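Local coordinates for regulatory protein SWI6 (Saccharomyces cerevisiae, PDB 1SW6) that serves as the shared subunit of the yeast transcription factors SBF and MBF, which drive cell-cycle-dependent transcription, and is represented here by its ankyrin-repeat domain, at residues N177-D188 / Y223-K234. Residues are numbered along the deposited sequence; the frame is centred on the assembly and turned at random.
Sequences NYDSGTFEALLD and YYLDILMGWIVK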
loop_
_atom_site.group_PDB
_atom_site.type_symbol
_atom_site.label_atom_id
_atom_site.label_comp_id
_atom_site.label_asym_id
_atom_site.label_seq_id
_atom_site.Cartn_x
_atom_site.Cartn_y
_atom_site.Cartn_z
ATOM N N ASN A 177 -5.623 4.143 12.273
ATOM C CA ASN A 177 -6.687 4.813 13.009
ATOM C C ASN A 177 -6.697 4.480 14.498
ATOM O O ASN A 177 -7.186 5.254 15.309
ATOM C CB ASN A 177 -8.026 4.521 12.349
ATOM C CG ASN A 177 -8.271 5.417 11.141
ATOM O OD1 ASN A 177 -8.736 6.531 11.290
ATOM N ND2 ASN A 177 -7.928 4.942 9.952
ATOM N N TYR A 178 -6.135 3.333 14.855
ATOM C CA TYR A 178 -6.043 2.942 16.257
ATOM C C TYR A 178 -4.877 3.728 16.887
ATOM O O TYR A 178 -5.031 4.390 17.909
ATOM C CB TYR A 178 -5.801 1.434 16.348
ATOM C CG TYR A 178 -5.308 0.931 17.688
ATOM C CD1 TYR A 178 -6.062 1.095 18.845
ATOM C CD2 TYR A 178 -4.102 0.257 17.787
ATOM C CE1 TYR A 178 -5.620 0.593 20.070
ATOM C CE2 TYR A 178 -3.654 -0.248 18.999
ATOM C CZ TYR A 178 -4.414 -0.077 20.134
ATOM O OH TYR A 178 -3.951 -0.575 21.326
ATOM N N ASP A 179 -3.714 3.674 16.253
ATOM C CA ASP A 179 -2.549 4.388 16.760
ATOM C C ASP A 179 -2.837 5.870 16.916
ATOM O O ASP A 179 -2.400 6.495 17.882
ATOM C CB ASP A 179 -1.355 4.206 15.822
ATOM C CG ASP A 179 -0.786 2.797 15.868
ATOM O OD1 ASP A 179 -1.267 1.981 16.683
ATOM O OD2 ASP A 179 0.148 2.506 15.092
ATOM N N SER A 180 -3.591 6.424 15.973
ATOM C CA SER A 180 -3.916 7.844 15.997
ATOM C C SER A 180 -5.162 8.177 16.811
ATOM O O SER A 180 -5.466 9.346 17.021
ATOM C CB SER A 180 -4.088 8.367 14.567
ATOM O OG SER A 180 -2.949 8.067 13.779
ATOM N N GLY A 181 -5.881 7.154 17.267
ATOM C CA GLY A 181 -7.078 7.389 18.057
ATOM C C GLY A 181 -8.129 8.229 17.350
ATOM O O GLY A 181 -8.844 8.998 17.987
ATOM N N THR A 182 -8.226 8.089 16.032
ATOM C CA THR A 182 -9.201 8.856 15.260
ATOM C C THR A 182 -10.419 8.045 14.837
ATOM O O THR A 182 -11.374 8.601 14.305
ATOM C CB THR A 182 -8.573 9.434 13.962
ATOM O OG1 THR A 182 -7.843 8.400 13.284
ATOM C CG2 THR A 182 -7.638 10.598 14.282
ATOM N N PHE A 183 -10.395 6.737 15.075
ATOM C CA PHE A 183 -11.503 5.883 14.645
ATOM C C PHE A 183 -12.908 6.290 15.070
ATOM O O PHE A 183 -13.808 6.359 14.228
ATOM C CB PHE A 183 -11.263 4.431 15.065
ATOM C CG PHE A 183 -12.171 3.451 14.374
ATOM C CD1 PHE A 183 -12.153 3.324 12.983
ATOM C CD2 PHE A 183 -13.036 2.649 15.105
ATOM C CE1 PHE A 183 -12.984 2.408 12.334
ATOM C CE2 PHE A 183 -13.873 1.729 14.462
ATOM C CZ PHE A 183 -13.843 1.611 13.074
ATOM N N GLU A 184 -13.117 6.549 16.359
ATOM C CA GLU A 184 -14.449 6.910 16.812
ATOM C C GLU A 184 -14.941 8.189 16.159
ATOM O O GLU A 184 -16.110 8.276 15.774
ATOM C CB GLU A 184 -14.504 7.025 18.340
ATOM C CG GLU A 184 -15.914 7.327 18.870
ATOM C CD GLU A 184 -16.127 6.861 20.308
ATOM O OE1 GLU A 184 -15.130 6.618 21.020
ATOM O OE2 GLU A 184 -17.294 6.740 20.730
ATOM N N ALA A 185 -14.059 9.180 16.022
ATOM C CA ALA A 185 -14.446 10.435 15.383
ATOM C C ALA A 185 -14.698 10.182 13.896
ATOM O O ALA A 185 -15.570 10.807 13.285
ATOM C CB ALA A 185 -13.341 11.488 15.556
ATOM N N LEU A 186 -13.935 9.261 13.317
ATOM C CA LEU A 186 -14.101 8.924 11.893
ATOM C C LEU A 186 -15.506 8.377 11.571
ATOM O O LEU A 186 -16.057 8.620 10.497
ATOM C CB LEU A 186 -13.062 7.886 11.477
ATOM C CG LEU A 186 -13.017 7.514 9.993
ATOM C CD1 LEU A 186 -12.520 8.700 9.171
ATOM C CD2 LEU A 186 -12.077 6.321 9.808
ATOM N N LEU A 187 -16.082 7.633 12.501
ATOM C CA LEU A 187 -17.400 7.070 12.276
ATOM C C LEU A 187 -18.464 8.155 12.091
ATOM O O LEU A 187 -19.443 7.939 11.386
ATOM C CB LEU A 187 -17.770 6.126 13.430
ATOM C CG LEU A 187 -16.910 4.851 13.475
ATOM C CD1 LEU A 187 -17.262 4.001 14.688
ATOM C CD2 LEU A 187 -17.124 4.054 12.186
ATOM N N ASP A 188 -18.285 9.322 12.709
ATOM C CA ASP A 188 -19.282 10.387 12.541
ATOM C C ASP A 188 -19.398 10.808 11.083
ATOM O O ASP A 188 -20.474 11.230 10.636
ATOM C CB ASP A 188 -18.953 11.619 13.396
ATOM C CG ASP A 188 -19.202 11.390 14.879
ATOM O OD1 ASP A 188 -19.813 10.349 15.245
ATOM O OD2 ASP A 188 -18.789 12.258 15.677
ATOM N N TYR A 223 -9.862 -2.965 19.307
ATOM C CA TYR A 223 -10.226 -1.563 19.477
ATOM C C TYR A 223 -11.318 -1.132 18.503
ATOM O O TYR A 223 -12.294 -0.483 18.895
ATOM C CB TYR A 223 -8.984 -0.703 19.268
ATOM C CG TYR A 223 -9.222 0.789 19.298
ATOM C CD1 TYR A 223 -9.245 1.484 20.505
ATOM C CD2 TYR A 223 -9.349 1.515 18.112
ATOM C CE1 TYR A 223 -9.376 2.869 20.536
ATOM C CE2 TYR A 223 -9.483 2.903 18.131
ATOM C CZ TYR A 223 -9.487 3.569 19.351
ATOM O OH TYR A 223 -9.532 4.941 19.377
ATOM N N TYR A 224 -11.148 -1.484 17.230
ATOM C CA TYR A 224 -12.122 -1.130 16.201
ATOM C C TYR A 224 -13.499 -1.724 16.505
ATOM O O TYR A 224 -14.524 -1.032 16.430
ATOM C CB TYR A 224 -11.622 -1.606 14.825
ATOM C CG TYR A 224 -10.405 -0.852 14.314
ATOM C CD1 TYR A 224 -9.492 -1.468 13.471
ATOM C CD2 TYR A 224 -10.181 0.489 14.665
ATOM C CE1 TYR A 224 -8.365 -0.777 12.978
ATOM C CE2 TYR A 224 -9.057 1.193 14.185
ATOM C CZ TYR A 224 -8.155 0.549 13.345
ATOM O OH TYR A 224 -7.032 1.205 12.891
ATOM N N LEU A 225 -13.512 -3.000 16.867
ATOM C CA LEU A 225 -14.756 -3.689 17.193
ATOM C C LEU A 225 -15.490 -3.029 18.352
ATOM O O LEU A 225 -16.686 -2.745 18.243
ATOM C CB LEU A 225 -14.479 -5.151 17.533
ATOM C CG LEU A 225 -15.674 -5.955 18.067
ATOM C CD1 LEU A 225 -16.838 -5.874 17.076
ATOM C CD2 LEU A 225 -15.266 -7.403 18.278
ATOM N N ASP A 226 -14.787 -2.777 19.454
ATOM C CA ASP A 226 -15.431 -2.167 20.618
ATOM C C ASP A 226 -15.872 -0.730 20.361
ATOM O O ASP A 226 -16.950 -0.339 20.780
ATOM C CB ASP A 226 -14.517 -2.223 21.849
ATOM C CG ASP A 226 -14.279 -3.644 22.338
ATOM O OD1 ASP A 226 -15.142 -4.521 22.102
ATOM O OD2 ASP A 226 -13.231 -3.888 22.970
ATOM N N ILE A 227 -15.044 0.052 19.676
ATOM C CA ILE A 227 -15.409 1.432 19.361
ATOM C C ILE A 227 -16.663 1.456 18.490
ATOM O O ILE A 227 -17.540 2.289 18.684
ATOM C CB ILE A 227 -14.280 2.184 18.595
ATOM C CG1 ILE A 227 -13.133 2.528 19.545
ATOM C CG2 ILE A 227 -14.828 3.457 17.965
ATOM C CD1 ILE A 227 -13.557 3.384 20.719
ATOM N N LEU A 228 -16.742 0.543 17.523
ATOM C CA LEU A 228 -17.903 0.480 16.641
ATOM C C LEU A 228 -19.195 0.187 17.426
ATOM O O LEU A 228 -20.218 0.850 17.224
ATOM C CB LEU A 228 -17.692 -0.598 15.568
ATOM C CG LEU A 228 -18.867 -0.872 14.616
ATOM C CD1 LEU A 228 -19.416 0.439 14.085
ATOM C CD2 LEU A 228 -18.416 -1.749 13.464
ATOM N N MET A 229 -19.149 -0.808 18.311
ATOM C CA MET A 229 -20.330 -1.152 19.105
ATOM C C MET A 229 -20.715 0.012 20.033
ATOM O O MET A 229 -21.884 0.389 20.111
ATOM C CB MET A 229 -20.083 -2.425 19.913
ATOM C CG MET A 229 -19.914 -3.687 19.061
ATOM S SD MET A 229 -21.349 -4.019 17.986
ATOM C CE MET A 229 -22.570 -4.458 19.246
ATOM N N GLY A 230 -19.734 0.589 20.722
ATOM C CA GLY A 230 -20.027 1.714 21.592
ATOM C C GLY A 230 -20.618 2.887 20.818
ATOM O O GLY A 230 -21.561 3.543 21.281
ATOM N N TRP A 231 -20.075 3.148 19.629
ATOM C CA TRP A 231 -20.547 4.255 18.790
ATOM C C TRP A 231 -22.022 4.089 18.432
ATOM O O TRP A 231 -22.792 5.055 18.459
ATOM C CB TRP A 231 -19.728 4.343 17.493
ATOM C CG TRP A 231 -20.100 5.531 16.608
ATOM C CD1 TRP A 231 -19.572 6.795 16.657
ATOM C CD2 TRP A 231 -21.084 5.551 15.568
ATOM N NE1 TRP A 231 -20.169 7.594 15.708
ATOM C CE2 TRP A 231 -21.100 6.855 15.028
ATOM C CE3 TRP A 231 -21.956 4.590 15.037
ATOM C CZ2 TRP A 231 -21.954 7.225 13.981
ATOM C CZ3 TRP A 231 -22.805 4.956 13.992
ATOM C CH2 TRP A 231 -22.797 6.267 13.478
ATOM N N ILE A 232 -22.414 2.862 18.088
ATOM C CA ILE A 232 -23.787 2.612 17.720
ATOM C C ILE A 232 -24.726 2.927 18.889
ATOM O O ILE A 232 -25.742 3.582 18.696
ATOM C CB ILE A 232 -23.996 1.142 17.234
ATOM C CG1 ILE A 232 -23.993 1.069 15.699
ATOM C CG2 ILE A 232 -25.352 0.640 17.659
ATOM C CD1 ILE A 232 -22.707 1.462 15.052
ATOM N N VAL A 233 -24.381 2.489 20.096
ATOM C CA VAL A 233 -25.248 2.736 21.254
ATOM C C VAL A 233 -25.179 4.166 21.797
ATOM O O VAL A 233 -26.176 4.688 22.295
ATOM C CB VAL A 233 -24.965 1.728 22.412
ATOM C CG1 VAL A 233 -25.332 0.324 21.974
ATOM C CG2 VAL A 233 -23.483 1.758 22.798
ATOM N N LYS A 234 -24.025 4.815 21.685
ATOM C CA LYS A 234 -23.899 6.181 22.184
ATOM C C LYS A 234 -24.490 7.260 21.270
ATOM O O LYS A 234 -24.875 8.328 21.744
ATOM C CB LYS A 234 -22.433 6.510 22.474
ATOM C CG LYS A 234 -21.791 5.571 23.487
ATOM C CD LYS A 234 -20.445 6.074 23.981
ATOM C CE LYS A 234 -19.438 6.250 22.857
ATOM N NZ LYS A 234 -18.154 6.856 23.355
HETATM O O HOH W 1 -11.162 6.900 18.522
HETATM O O HOH W 2 -17.400 3.924 21.100
#
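Phe183 fits as a knob into a hole on helix 223-234, among Tyr223, Tyr224, Ile227 and Leu228, joining the second and third ankyrin repeats of Swi6. With CG anti to the backbone N (chi1 -166°), its flat ring slides into this hollow. The edge of Tyr224 meets one face of the phenylalanine in an edge-to-face pair, CD2 of Tyr224 lying 3.5 Å above the ring plane. Beta-branched Ile227 packs at the edge of the Phe183 ring, its CG2 touching both Phe183 CD2 and Glu184 CB.

Before the knob, CD1 of Tyr178 presses on a face of the Tyr223 ring, 3.2 Å from Tyr223 CG. The long Tyr224 ring carries its hydroxyl to Tyr178 N, a weak bond; Ser174 O is its stronger partner. Gly181, at positive phi in a Schellman motif, suits the turn between the two helical pieces, and a water that accepts from Glu184 N and bonds Tyr223 OH also reaches Gly181 O, weakly.

Further along, the broad indole of Trp231 is a floor for Leu187, whose CB sits 3.6 Å from the centroid of the five-membered ring in a CH-pi contact, while Leu187 CD1 lies against Trp231 CB. A leucine in place of Trp231 would probably leave Leu187 without that flat floor and Asp188 without its indole donor. Outside the hydrophobic seam, extended Glu184 reaches Lys234, OE2 to NZ 2.8 Å, in a salt bridge. Asp188 OD1, also paired with Arg238, accepts a hydrogen bond from Trp231 NE1, 2.8 Å from NE1 to OD1 and nearly straight at 172°, in the indole plane.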